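Local coordinates for protein oxalate--CoA ligase (Arabidopsis thaliana, PDB 5IE2) that belongs to the ANL superfamily of AMP-binding enzymes and holds adenosine-5'-triphosphate in a pocket reached by many parts of its chain, at residues A[128-133]-A[141-146]; A[179-184]-A[369-374]; A[207-212]-A[257-262]. All coordinates share one frame; numbering follows the deposited sequence.

Contact 1 of 3, residues A[128-133]-A[141-146]; sequences HVTATL and VLSVAD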
ATOM      1  N   HIS A 128       3.956  24.823  12.334  1.00 22.76           N
ATOM      2  CA  HIS A 128       4.686  23.581  12.487  1.00 23.04           C
ATOM      3  C   HIS A 128       4.671  23.212  13.954  1.00 22.67           C
ATOM      4  O   HIS A 128       4.992  24.039  14.803  1.00 23.75           O
ATOM      5  CB  HIS A 128       6.126  23.739  11.975  1.00 22.18           C
ATOM      6  CG  HIS A 128       7.015  22.610  12.362  1.00 23.75           C
ATOM      7  ND1 HIS A 128       8.146  22.773  13.137  1.00 25.01           N
ATOM      8  CD2 HIS A 128       6.887  21.274  12.150  1.00 23.00           C
ATOM      9  CE1 HIS A 128       8.695  21.588  13.358  1.00 24.89           C
ATOM     10  NE2 HIS A 128       7.956  20.661  12.758  1.00 22.94           N
ATOM     11  N   VAL A 129       4.261  21.977  14.253  1.00 20.74           N
ATOM     12  CA  VAL A 129       4.236  21.467  15.617  1.00 20.48           C
ATOM     13  C   VAL A 129       4.907  20.114  15.674  1.00 20.33           C
ATOM     14  O   VAL A 129       4.763  19.303  14.755  1.00 19.10           O
ATOM     15  CB  VAL A 129       2.757  21.342  16.121  1.00 20.51           C
ATOM     16  CG1 VAL A 129       2.666  20.571  17.462  1.00 18.24           C
ATOM     17  CG2 VAL A 129       2.167  22.755  16.216  1.00 21.45           C
ATOM     18  N   THR A 130       5.655  19.858  16.731  1.00 19.33           N
ATOM     19  CA  THR A 130       6.332  18.591  16.857  1.00 17.40           C
ATOM     20  C   THR A 130       5.592  17.722  17.869  1.00 18.29           C
ATOM     21  O   THR A 130       4.881  18.226  18.745  1.00 18.55           O
ATOM     22  CB  THR A 130       7.784  18.731  17.307  1.00 21.11           C
ATOM     23  OG1 THR A 130       7.842  19.265  18.643  1.00 22.30           O
ATOM     24  CG2 THR A 130       8.570  19.618  16.349  1.00 20.31           C
ATOM     25  N   ALA A 131       5.766  16.423  17.720  1.00 17.51           N
ATOM     26  CA  ALA A 131       5.115  15.425  18.571  1.00 17.82           C
ATOM     27  C   ALA A 131       6.130  14.431  19.108  1.00 19.40           C
ATOM     28  O   ALA A 131       6.923  13.854  18.334  1.00 18.63           O
ATOM     29  CB  ALA A 131       3.984  14.690  17.745  1.00 16.46           C
ATOM     30  N   THR A 132       6.092  14.175  20.430  1.00 16.71           N
ATOM     31  CA  THR A 132       7.037  13.252  21.060  1.00 18.49           C
ATOM     32  C   THR A 132       6.386  12.399  22.151  1.00 18.38           C
ATOM     33  O   THR A 132       5.727  12.946  23.014  1.00 20.95           O
ATOM     34  CB  THR A 132       8.209  13.983  21.751  1.00 22.84           C
ATOM     35  OG1 THR A 132       8.714  14.975  20.870  1.00 28.24           O
ATOM     36  CG2 THR A 132       9.293  12.988  22.086  1.00 20.80           C
ATOM     37  N   LEU A 133       6.554  11.085  22.095  1.00 18.05           N
ATOM     38  CA  LEU A 133       6.104  10.190  23.173  1.00 17.04           C
ATOM     39  C   LEU A 133       7.257   9.882  24.090  1.00 21.59           C
ATOM     40  O   LEU A 133       8.292   9.387  23.643  1.00 22.15           O
ATOM     41  CB  LEU A 133       5.538   8.878  22.628  1.00 17.81           C
ATOM     42  CG  LEU A 133       4.844   7.969  23.675  1.00 19.62           C
ATOM     43  CD1 LEU A 133       3.558   8.598  24.207  1.00 20.63           C
ATOM     44  CD2 LEU A 133       4.501   6.579  23.047  1.00 18.48           C
ATOM     45  N   VAL A 141       3.716  14.581  23.957  1.00 17.25           N
ATOM     46  CA  VAL A 141       4.053  16.007  24.096  1.00 19.36           C
ATOM     47  C   VAL A 141       3.981  16.715  22.778  1.00 20.18           C
ATOM     48  O   VAL A 141       4.734  16.339  21.877  1.00 20.32           O
ATOM     49  CB  VAL A 141       5.481  16.207  24.609  1.00 20.52           C
ATOM     50  CG1 VAL A 141       5.795  17.712  24.727  1.00 20.72           C
ATOM     51  CG2 VAL A 141       5.671  15.443  25.949  1.00 25.09           C
ATOM     52  N   LEU A 142       3.126  17.731  22.688  1.00 17.82           N
ATOM     53  CA  LEU A 142       3.034  18.566  21.492  1.00 20.45           C
ATOM     54  C   LEU A 142       3.633  19.931  21.756  1.00 22.00           C
ATOM     55  O   LEU A 142       3.423  20.485  22.831  1.00 24.48           O
ATOM     56  CB  LEU A 142       1.592  18.732  21.058  1.00 22.39           C
ATOM     57  CG  LEU A 142       0.973  17.448  20.485  1.00 24.18           C
ATOM     58  CD1 LEU A 142      -0.550  17.678  20.445  1.00 26.65           C
ATOM     59  CD2 LEU A 142       1.493  17.131  19.041  1.00 19.64           C
ATOM     60  N   SER A 143       4.332  20.492  20.776  1.00 20.64           N
ATOM     61  CA  SER A 143       5.029  21.767  20.974  1.00 25.66           C
ATOM     62  C   SER A 143       4.101  22.967  20.781  1.00 32.28           C
ATOM     63  O   SER A 143       4.476  23.965  20.201  1.00 39.42           O
ATOM     64  CB  SER A 143       6.194  21.878  20.020  1.00 24.31           C
ATOM     65  OG  SER A 143       5.721  22.008  18.681  1.00 23.69           O
ATOM     66  N   VAL A 144       2.846  22.831  21.136  1.00 33.38           N
ATOM     67  CA  VAL A 144       1.954  23.971  21.077  1.00 35.56           C
ATOM     68  C   VAL A 144       1.626  24.355  22.520  1.00 37.59           C
ATOM     69  O   VAL A 144       1.486  23.490  23.379  1.00 35.01           O
ATOM     70  CB  VAL A 144       0.686  23.659  20.226  1.00 40.69           C
ATOM     71  CG1 VAL A 144      -0.161  22.581  20.879  1.00 38.25           C
ATOM     72  CG2 VAL A 144      -0.110  24.927  19.982  1.00 42.58           C
ATOM     73  N   ALA A 145       1.564  25.652  22.795  1.00 41.83           N
ATOM     74  CA  ALA A 145       1.313  26.142  24.154  1.00 48.36           C
ATOM     75  C   ALA A 145      -0.040  25.695  24.701  1.00 52.72           C
ATOM     76  O   ALA A 145      -0.989  25.553  23.941  1.00 52.15           O
ATOM     77  CB  ALA A 145       1.391  27.675  24.175  1.00 49.39           C
ATOM     78  N   ASP A 146      -0.127  25.479  26.013  1.00 57.65           N
ATOM     79  CA  ASP A 146      -1.416  25.310  26.677  1.00 62.49           C
ATOM     80  C   ASP A 146      -2.165  26.653  26.728  1.00 62.82           C
ATOM     81  O   ASP A 146      -3.351  26.747  26.379  1.00 62.44           O
ATOM     82  CB  ASP A 146      -1.232  24.749  28.086  1.00 67.36           C
ATOM     83  CG  ASP A 146      -2.556  24.405  28.761  1.00 71.79           C
ATOM     84  OD1 ASP A 146      -3.635  24.619  28.158  1.00 73.14           O
ATOM     85  OD2 ASP A 146      -2.520  23.939  29.919  1.00 73.73           O
TER
HETATM   86  O   HOH W   1       5.745  24.473  17.295  1.00 48.36           O
HETATM   87  O   HOH W   2       7.098  17.645  20.874  1.00 25.70           O
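With chi1 at 68°, the OG of Ser143 stands between its backbone N and carbonyl carbon and leans across the hairpin to Thr130, whose chi1 of 65° brings OG1 near the serine CB. The motif is an antiparallel beta hairpin: strand 127-132 turns back into the short edge strand 141-142 of a mixed sheet. Thr132 and Val141 form the hydrogen-bonded pair, Val141 N giving a nearly straight bond (169°) to Thr132 O at 2.8 Å and Val141 O accepting from Thr132 N. Two residues along, beyond the last bridged pair, Ser143 N donates to Thr130 O, but the return bond goes to a side chain: Thr130 N reaches Ser143 OG at 2.9 Å, so serine replaces a carbonyl where the ladder frays. Ala131 and Leu142 make the non-hydrogen-bonded pair; the small alanine leaves room for Leu142 CD2, 3.7 Å from Ala131 CB, and both side chains touch Met72 of helix 67-78. CD2 also meets CG1 of Val129, whose beta-branched side chain suits a strand. On the side of Thr132 and Val141, a water links both threonine hydroxyls to Val141 O. A second water donates to His128 O at 2.6 Å and hydrogen-bonds to Ser143 OG.

Contact 2 of 3, residues A[179-184]-A[369-374]; sequences GVPLTQ and NVTKGY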
ATOM      1  N   GLY A 179      -4.942  13.718  -6.639  1.00 29.69           N
ATOM      2  CA  GLY A 179      -5.354  13.851  -5.229  1.00 27.94           C
ATOM      3  C   GLY A 179      -6.622  13.093  -4.852  1.00 23.94           C
ATOM      4  O   GLY A 179      -7.680  13.279  -5.477  1.00 24.82           O
ATOM      5  N   VAL A 180      -6.524  12.265  -3.812  1.00 24.43           N
ATOM      6  CA  VAL A 180      -7.597  11.369  -3.423  1.00 20.54           C
ATOM      7  C   VAL A 180      -8.075  11.607  -1.994  1.00 19.22           C
ATOM      8  O   VAL A 180      -7.383  11.254  -1.072  1.00 18.94           O
ATOM      9  CB  VAL A 180      -7.148   9.886  -3.560  1.00 20.46           C
ATOM     10  CG1 VAL A 180      -8.305   8.959  -3.244  1.00 17.31           C
ATOM     11  CG2 VAL A 180      -6.668   9.632  -4.977  1.00 22.89           C
ATOM     12  N   PRO A 181      -9.268  12.181  -1.828  1.00 19.05           N
ATOM     13  CA  PRO A 181      -9.864  12.362  -0.499  1.00 18.90           C
ATOM     14  C   PRO A 181     -10.645  11.110  -0.110  1.00 18.24           C
ATOM     15  O   PRO A 181     -11.423  10.587  -0.919  1.00 18.77           O
ATOM     16  CB  PRO A 181     -10.774  13.577  -0.659  1.00 20.49           C
ATOM     17  CG  PRO A 181     -11.168  13.554  -2.071  1.00 24.30           C
ATOM     18  CD  PRO A 181     -10.051  12.847  -2.877  1.00 22.23           C
ATOM     19  N   LEU A 182     -10.382  10.630   1.106  1.00 17.15           N
ATOM     20  CA  LEU A 182     -11.035   9.445   1.659  1.00 16.86           C
ATOM     21  C   LEU A 182     -11.668   9.795   2.995  1.00 16.91           C
ATOM     22  O   LEU A 182     -11.103  10.570   3.764  1.00 18.26           O
ATOM     23  CB  LEU A 182      -9.997   8.321   1.866  1.00 15.09           C
ATOM     24  CG  LEU A 182      -9.331   8.010   0.488  1.00 15.32           C
ATOM     25  CD1 LEU A 182      -8.111   7.054   0.751  1.00 15.38           C
ATOM     26  CD2 LEU A 182     -10.330   7.349  -0.524  1.00 17.51           C
ATOM     27  N   THR A 183     -12.855   9.240   3.240  1.00 17.09           N
ATOM     28  CA  THR A 183     -13.651   9.581   4.406  1.00 15.51           C
ATOM     29  C   THR A 183     -13.476   8.560   5.555  1.00 15.42           C
ATOM     30  O   THR A 183     -12.857   7.497   5.410  1.00 13.73           O
ATOM     31  CB  THR A 183     -15.143   9.586   4.059  1.00 13.44           C
ATOM     32  OG1 THR A 183     -15.440   8.287   3.526  1.00 13.82           O
ATOM     33  CG2 THR A 183     -15.444  10.665   2.982  1.00 13.84           C
ATOM     34  N   GLN A 184     -14.091   8.882   6.698  1.00 14.72           N
ATOM     35  CA  GLN A 184     -14.193   7.950   7.820  1.00 13.88           C
ATOM     36  C   GLN A 184     -14.839   6.672   7.341  1.00 13.73           C
ATOM     37  O   GLN A 184     -14.451   5.551   7.711  1.00 14.10           O
ATOM     38  CB  GLN A 184     -15.046   8.559   8.962  1.00 14.05           C
ATOM     39  CG  GLN A 184     -14.272   9.536   9.850  1.00 15.69           C
ATOM     40  CD  GLN A 184     -13.572   8.841  11.029  1.00 16.02           C
ATOM     41  OE1 GLN A 184     -13.538   7.633  11.127  1.00 15.91           O
ATOM     42  NE2 GLN A 184     -13.030   9.641  11.939  1.00 17.36           N
ATOM     43  N   ASN A 369     -15.993   1.697   0.174  1.00 15.72           N
ATOM     44  CA  ASN A 369     -14.550   1.960   0.328  1.00 13.29           C
ATOM     45  C   ASN A 369     -14.014   2.901  -0.743  1.00 18.45           C
ATOM     46  O   ASN A 369     -12.869   3.341  -0.681  1.00 17.11           O
ATOM     47  CB  ASN A 369     -13.785   0.603   0.245  1.00 13.15           C
ATOM     48  CG  ASN A 369     -14.134  -0.160  -1.046  1.00 16.70           C
ATOM     49  OD1 ASN A 369     -15.301  -0.548  -1.273  1.00 16.99           O
ATOM     50  ND2 ASN A 369     -13.152  -0.336  -1.918  1.00 15.75           N
ATOM     51  N   VAL A 370     -14.821   3.138  -1.791  1.00 13.82           N
ATOM     52  CA  VAL A 370     -14.318   3.881  -2.945  1.00 14.06           C
ATOM     53  C   VAL A 370     -14.444   5.387  -2.730  1.00 16.03           C
ATOM     54  O   VAL A 370     -15.462   5.870  -2.204  1.00 16.36           O
ATOM     55  CB  VAL A 370     -15.081   3.449  -4.227  1.00 17.54           C
ATOM     56  CG1 VAL A 370     -14.554   4.160  -5.460  1.00 14.98           C
ATOM     57  CG2 VAL A 370     -14.983   1.898  -4.376  1.00 19.70           C
ATOM     58  N   THR A 371     -13.414   6.123  -3.121  1.00 16.31           N
ATOM     59  CA  THR A 371     -13.470   7.581  -3.037  1.00 18.73           C
ATOM     60  C   THR A 371     -14.716   8.134  -3.744  1.00 17.40           C
ATOM     61  O   THR A 371     -15.189   7.566  -4.734  1.00 16.97           O
ATOM     62  CB  THR A 371     -12.204   8.246  -3.622  1.00 17.58           C
ATOM     63  OG1 THR A 371     -12.263   9.656  -3.415  1.00 16.92           O
ATOM     64  CG2 THR A 371     -12.018   7.978  -5.128  1.00 20.02           C
ATOM     65  N   LYS A 372     -15.240   9.247  -3.223  1.00 15.92           N
ATOM     66  CA  LYS A 372     -16.354   9.914  -3.900  1.00 21.39           C
ATOM     67  C   LYS A 372     -15.882  10.642  -5.155  1.00 22.50           C
ATOM     68  O   LYS A 372     -16.672  10.969  -6.049  1.00 21.51           O
ATOM     69  CB  LYS A 372     -17.007  10.931  -2.953  1.00 22.65           C
ATOM     70  CG  LYS A 372     -17.708  10.256  -1.801  1.00 21.89           C
ATOM     71  CD  LYS A 372     -18.828   9.347  -2.406  1.00 33.14           C
ATOM     72  CE  LYS A 372     -19.663   8.777  -1.319  1.00 32.00           C
ATOM     73  NZ  LYS A 372     -20.778   8.002  -1.869  1.00 29.33           N
ATOM     74  N   GLY A 373     -14.584  10.941  -5.210  1.00 20.64           N
ATOM     75  CA  GLY A 373     -14.077  11.647  -6.366  1.00 23.51           C
ATOM     76  C   GLY A 373     -12.741  12.351  -6.117  1.00 22.45           C
ATOM     77  O   GLY A 373     -12.400  12.706  -4.994  1.00 21.43           O
ATOM     78  N   TYR A 374     -11.986  12.534  -7.186  1.00 22.02           N
ATOM     79  CA  TYR A 374     -10.722  13.259  -7.096  1.00 21.61           C
ATOM     80  C   TYR A 374     -10.956  14.687  -6.699  1.00 24.37           C
ATOM     81  O   TYR A 374     -11.988  15.243  -7.026  1.00 25.00           O
ATOM     82  CB  TYR A 374      -9.982  13.226  -8.435  1.00 21.88           C
ATOM     83  CG  TYR A 374      -9.605  11.836  -8.895  1.00 22.19           C
ATOM     84  CD1 TYR A 374      -8.594  11.110  -8.245  1.00 21.10           C
ATOM     85  CD2 TYR A 374     -10.221  11.275 -10.012  1.00 21.23           C
ATOM     86  CE1 TYR A 374      -8.247   9.809  -8.685  1.00 21.10           C
ATOM     87  CE2 TYR A 374      -9.874   9.994 -10.469  1.00 22.39           C
ATOM     88  CZ  TYR A 374      -8.895   9.282  -9.800  1.00 20.80           C
ATOM     89  OH  TYR A 374      -8.586   8.031 -10.247  1.00 21.03           O
TER
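The ring of Tyr374 meets strand 179-183 by its edge: Gly179 O lies in the ring plane, 3.6 Å from CD1, and Val180 CG2 sits near that plane, 4.0 Å from CE1. The motif beside it is an ST turn, in which Thr371 OG1 accepts from Gly373 N in the loop that follows strand 361-366. The same hydroxyl donates to Pro181 O, OG1 to O 2.8 Å, and is thus gripped by two bonds. Turned anti to the threonine N (chi1 -175°), OG1 faces the strand, while CB rests against Leu182 CD2 at 3.7 Å, the two side chains crossing at about a right angle. Threonine suits the place because one residue offers both a hydroxyl and an apolar flank. Proline has no N-H to give, and its ring lies on the loop, CD 3.2 Å from Gly373 O. At phi 160° and psi 154°, a CB on Gly373 would strike Lys372 O, hence glycine. Beyond the contact, the Tyr374 hydroxyl hydrogen-bonds to Glu316, and the tyrosine side chain is about 6 Å from both the bound magnesium ion and adenosine-5'-triphosphate. The loop approaches the strand through its main chain, Tyr374 CA making a CA-H...O contact with Gly179 O at 3.4 Å.

Contact 3 of 3, residues A[207-212]-A[257-262]; sequences VIVLPL and YTAVPT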
ATOM      1  N   VAL A 207       4.497  -7.208  11.755  1.00 12.98           N
ATOM      2  CA  VAL A 207       5.559  -6.198  11.714  1.00 13.89           C
ATOM      3  C   VAL A 207       5.359  -5.396  10.433  1.00 15.93           C
ATOM      4  O   VAL A 207       5.217  -5.999   9.378  1.00 17.06           O
ATOM      5  CB  VAL A 207       6.972  -6.840  11.705  1.00 16.65           C
ATOM      6  CG1 VAL A 207       8.073  -5.777  11.414  1.00 18.13           C
ATOM      7  CG2 VAL A 207       7.214  -7.586  13.060  1.00 15.21           C
ATOM      8  N   ILE A 208       5.331  -4.075  10.548  1.00 13.65           N
ATOM      9  CA  ILE A 208       5.152  -3.170   9.395  1.00 15.07           C
ATOM     10  C   ILE A 208       6.471  -3.043   8.622  1.00 17.04           C
ATOM     11  O   ILE A 208       7.503  -2.624   9.191  1.00 16.68           O
ATOM     12  CB  ILE A 208       4.710  -1.758   9.840  1.00 15.95           C
ATOM     13  CG1 ILE A 208       3.418  -1.831  10.665  1.00 16.96           C
ATOM     14  CG2 ILE A 208       4.574  -0.823   8.590  1.00 17.79           C
ATOM     15  CD1 ILE A 208       2.223  -2.298   9.847  1.00 18.37           C
ATOM     16  N   VAL A 209       6.430  -3.376   7.324  1.00 16.00           N
ATOM     17  CA  VAL A 209       7.610  -3.314   6.485  1.00 17.19           C
ATOM     18  C   VAL A 209       7.410  -2.390   5.279  1.00 17.57           C
ATOM     19  O   VAL A 209       8.243  -2.385   4.343  1.00 20.05           O
ATOM     20  CB  VAL A 209       8.033  -4.725   5.968  1.00 17.04           C
ATOM     21  CG1 VAL A 209       8.391  -5.671   7.196  1.00 19.09           C
ATOM     22  CG2 VAL A 209       6.931  -5.368   5.062  1.00 18.49           C
ATOM     23  N   LEU A 210       6.336  -1.599   5.304  1.00 15.46           N
ATOM     24  CA  LEU A 210       6.063  -0.673   4.204  1.00 17.91           C
ATOM     25  C   LEU A 210       5.844   0.733   4.730  1.00 18.01           C
ATOM     26  O   LEU A 210       5.366   0.864   5.852  1.00 17.52           O
ATOM     27  CB  LEU A 210       4.767  -1.111   3.454  1.00 14.33           C
ATOM     28  CG  LEU A 210       4.758  -2.508   2.785  1.00 16.23           C
ATOM     29  CD1 LEU A 210       3.348  -2.847   2.282  1.00 19.86           C
ATOM     30  CD2 LEU A 210       5.748  -2.565   1.595  1.00 18.80           C
ATOM     31  N   PRO A 211       6.038   1.781   3.891  1.00 18.11           N
ATOM     32  CA  PRO A 211       5.756   3.149   4.389  1.00 16.97           C
ATOM     33  C   PRO A 211       4.308   3.392   4.773  1.00 16.74           C
ATOM     34  O   PRO A 211       3.408   3.001   4.037  1.00 17.74           O
ATOM     35  CB  PRO A 211       6.148   4.071   3.203  1.00 21.00           C
ATOM     36  CG  PRO A 211       6.245   3.159   1.995  1.00 24.11           C
ATOM     37  CD  PRO A 211       6.580   1.780   2.512  1.00 19.56           C
ATOM     38  N   LEU A 212       4.082   4.015   5.929  1.00 16.63           N
ATOM     39  CA  LEU A 212       2.715   4.291   6.369  1.00 17.06           C
ATOM     40  C   LEU A 212       2.123   5.519   5.699  1.00 20.02           C
ATOM     41  O   LEU A 212       0.979   5.857   5.998  1.00 19.40           O
ATOM     42  CB  LEU A 212       2.665   4.441   7.899  1.00 17.59           C
ATOM     43  CG  LEU A 212       3.047   3.132   8.610  1.00 19.45           C
ATOM     44  CD1 LEU A 212       3.197   3.360  10.147  1.00 20.15           C
ATOM     45  CD2 LEU A 212       1.969   2.054   8.390  1.00 20.89           C
ATOM     46  N   TYR A 257       2.333 -11.214   7.740  1.00 15.24           N
ATOM     47  CA  TYR A 257       2.787  -9.894   7.321  1.00 14.34           C
ATOM     48  C   TYR A 257       2.293  -9.653   5.882  1.00 13.84           C
ATOM     49  O   TYR A 257       1.851 -10.594   5.190  1.00 15.28           O
ATOM     50  CB  TYR A 257       4.349  -9.708   7.411  1.00 14.92           C
ATOM     51  CG  TYR A 257       5.174 -10.368   6.319  1.00 15.38           C
ATOM     52  CD1 TYR A 257       5.642  -9.637   5.213  1.00 16.39           C
ATOM     53  CD2 TYR A 257       5.507 -11.718   6.400  1.00 16.96           C
ATOM     54  CE1 TYR A 257       6.405 -10.231   4.211  1.00 16.09           C
ATOM     55  CE2 TYR A 257       6.270 -12.327   5.427  1.00 15.92           C
ATOM     56  CZ  TYR A 257       6.736 -11.572   4.327  1.00 16.84           C
ATOM     57  OH  TYR A 257       7.487 -12.171   3.346  1.00 18.20           O
ATOM     58  N   THR A 258       2.364  -8.398   5.487  1.00 14.41           N
ATOM     59  CA  THR A 258       1.987  -8.023   4.126  1.00 13.72           C
ATOM     60  C   THR A 258       3.105  -7.180   3.543  1.00 16.28           C
ATOM     61  O   THR A 258       3.736  -6.349   4.264  1.00 17.90           O
ATOM     62  CB  THR A 258       0.625  -7.266   4.118  1.00 15.40           C
ATOM     63  OG1 THR A 258       0.246  -6.995   2.766  1.00 17.16           O
ATOM     64  CG2 THR A 258       0.715  -5.925   4.884  1.00 17.26           C
ATOM     65  N   ALA A 259       3.377  -7.368   2.244  1.00 16.26           N
ATOM     66  CA  ALA A 259       4.434  -6.598   1.619  1.00 15.85           C
ATOM     67  C   ALA A 259       4.168  -6.545   0.140  1.00 16.86           C
ATOM     68  O   ALA A 259       3.256  -7.217  -0.366  1.00 16.01           O
ATOM     69  CB  ALA A 259       5.818  -7.199   1.902  1.00 15.01           C
ATOM     70  N   VAL A 260       4.955  -5.756  -0.558  1.00 15.87           N
ATOM     71  CA  VAL A 260       4.881  -5.731  -2.037  1.00 16.62           C
ATOM     72  C   VAL A 260       5.930  -6.724  -2.618  1.00 19.63           C
ATOM     73  O   VAL A 260       6.914  -7.076  -1.930  1.00 18.36           O
ATOM     74  CB  VAL A 260       5.130  -4.305  -2.578  1.00 16.34           C
ATOM     75  CG1 VAL A 260       4.074  -3.325  -1.968  1.00 20.52           C
ATOM     76  CG2 VAL A 260       6.588  -3.843  -2.219  1.00 17.57           C
ATOM     77  N   PRO A 261       5.765  -7.154  -3.874  1.00 19.07           N
ATOM     78  CA  PRO A 261       6.716  -8.149  -4.408  1.00 18.51           C
ATOM     79  C   PRO A 261       8.210  -7.759  -4.281  1.00 19.49           C
ATOM     80  O   PRO A 261       9.015  -8.640  -3.978  1.00 19.98           O
ATOM     81  CB  PRO A 261       6.326  -8.248  -5.881  1.00 17.41           C
ATOM     82  CG  PRO A 261       4.785  -8.068  -5.830  1.00 17.02           C
ATOM     83  CD  PRO A 261       4.614  -6.940  -4.785  1.00 16.19           C
ATOM     84  N   THR A 262       8.592  -6.499  -4.462  1.00 19.67           N
ATOM     85  CA  THR A 262      10.032  -6.197  -4.376  1.00 19.52           C
ATOM     86  C   THR A 262      10.570  -6.417  -2.935  1.00 20.50           C
ATOM     87  O   THR A 262      11.726  -6.858  -2.732  1.00 19.45           O
ATOM     88  CB  THR A 262      10.353  -4.787  -4.841  1.00 19.99           C
ATOM     89  OG1 THR A 262       9.580  -3.848  -4.082  1.00 22.37           O
ATOM     90  CG2 THR A 262      10.018  -4.641  -6.366  1.00 22.83           C
TER
HETATM   91  O   HOH W   3       2.896  -6.517   7.870  1.00 16.13           O
HETATM   92  O   HOH W   4       3.773  -4.229   6.211  1.00 15.75           O
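Val207 faces Tyr257 through its carbonyl, and a water bridges the two main chains: it donates to Val207 O at 2.8 Å and accepts from Thr258 N. Residues 207-210 and 257-260 run nearly the same way, 15° apart, but Val207 CA and Tyr257 CA are still 6.4 Å from each other, so the ladder of a parallel sheet is replaced here by solvent bridges and side chains. Val207 ends strand 205-207, and Tyr257 lies on strand 256-259, the edge strand of a different mixed sheet; the contact therefore joins two sheets of the AMP-binding enzyme fold. Two residues on, Val209 N donates to a second water, which passes a bond to Thr258 O. The Val209 side chain points at the neighbouring strand: chi1 of -61° places CG2 between the backbone N and carbonyl carbon, 3.4 Å from Thr258 O and 3.8 Å from Ala259 CB. A compact, branched valine fits against the lone methyl of alanine, with CG2 also approaching Tyr257 CD1 obliquely. The tyrosine hydroxyl is held by His264, and its ring meets Phe245 edge-to-face.

Leu210 reaches farther, its long, forked side chain touching Ala259 with one methyl and Val260 with the other. CD1 lies over the Ala259 backbone, 4.0 Å from CA, and CD2 comes 4.0 Å from Val260 CG1, the two side chains meeting at a slant. Val260 is the N-cap residue before helix 261-273, and His216 touches both Leu210 and Val260. Leu210 CD2 lies 3.9 Å from Val260 N, a buried N-H that finds no hydrogen-bond acceptor. Direct contact is made largely by apolar side-chain carbons, some against backbone atoms, while two waters satisfy four backbone atoms where the main chains stand too far apart to pair directly.

Along the chain contact 1 closes first; contact 3 is then nested within the long loop closed by contact 2. All six segments belong to the AMP-binding enzyme region. The contacts use different sheets. Contact 1 is peripheral, its centre 29 Å from that of the chain and from the centres of contacts 2 and 3, at the edge of a five-stranded sheet. Contact 3 sits deep, between two other sheets, and contact 2, whose strand 179-183 pairs with 164-169 in a two-stranded sheet, lies 23 Å from it, centre to centre. Nearest atoms of contacts 2 and 3 are about 11 Å apart. Both approach the bound adenosine-5'-triphosphate, through Tyr374 and Val260, so chain far apart in sequence converges near the nucleotide.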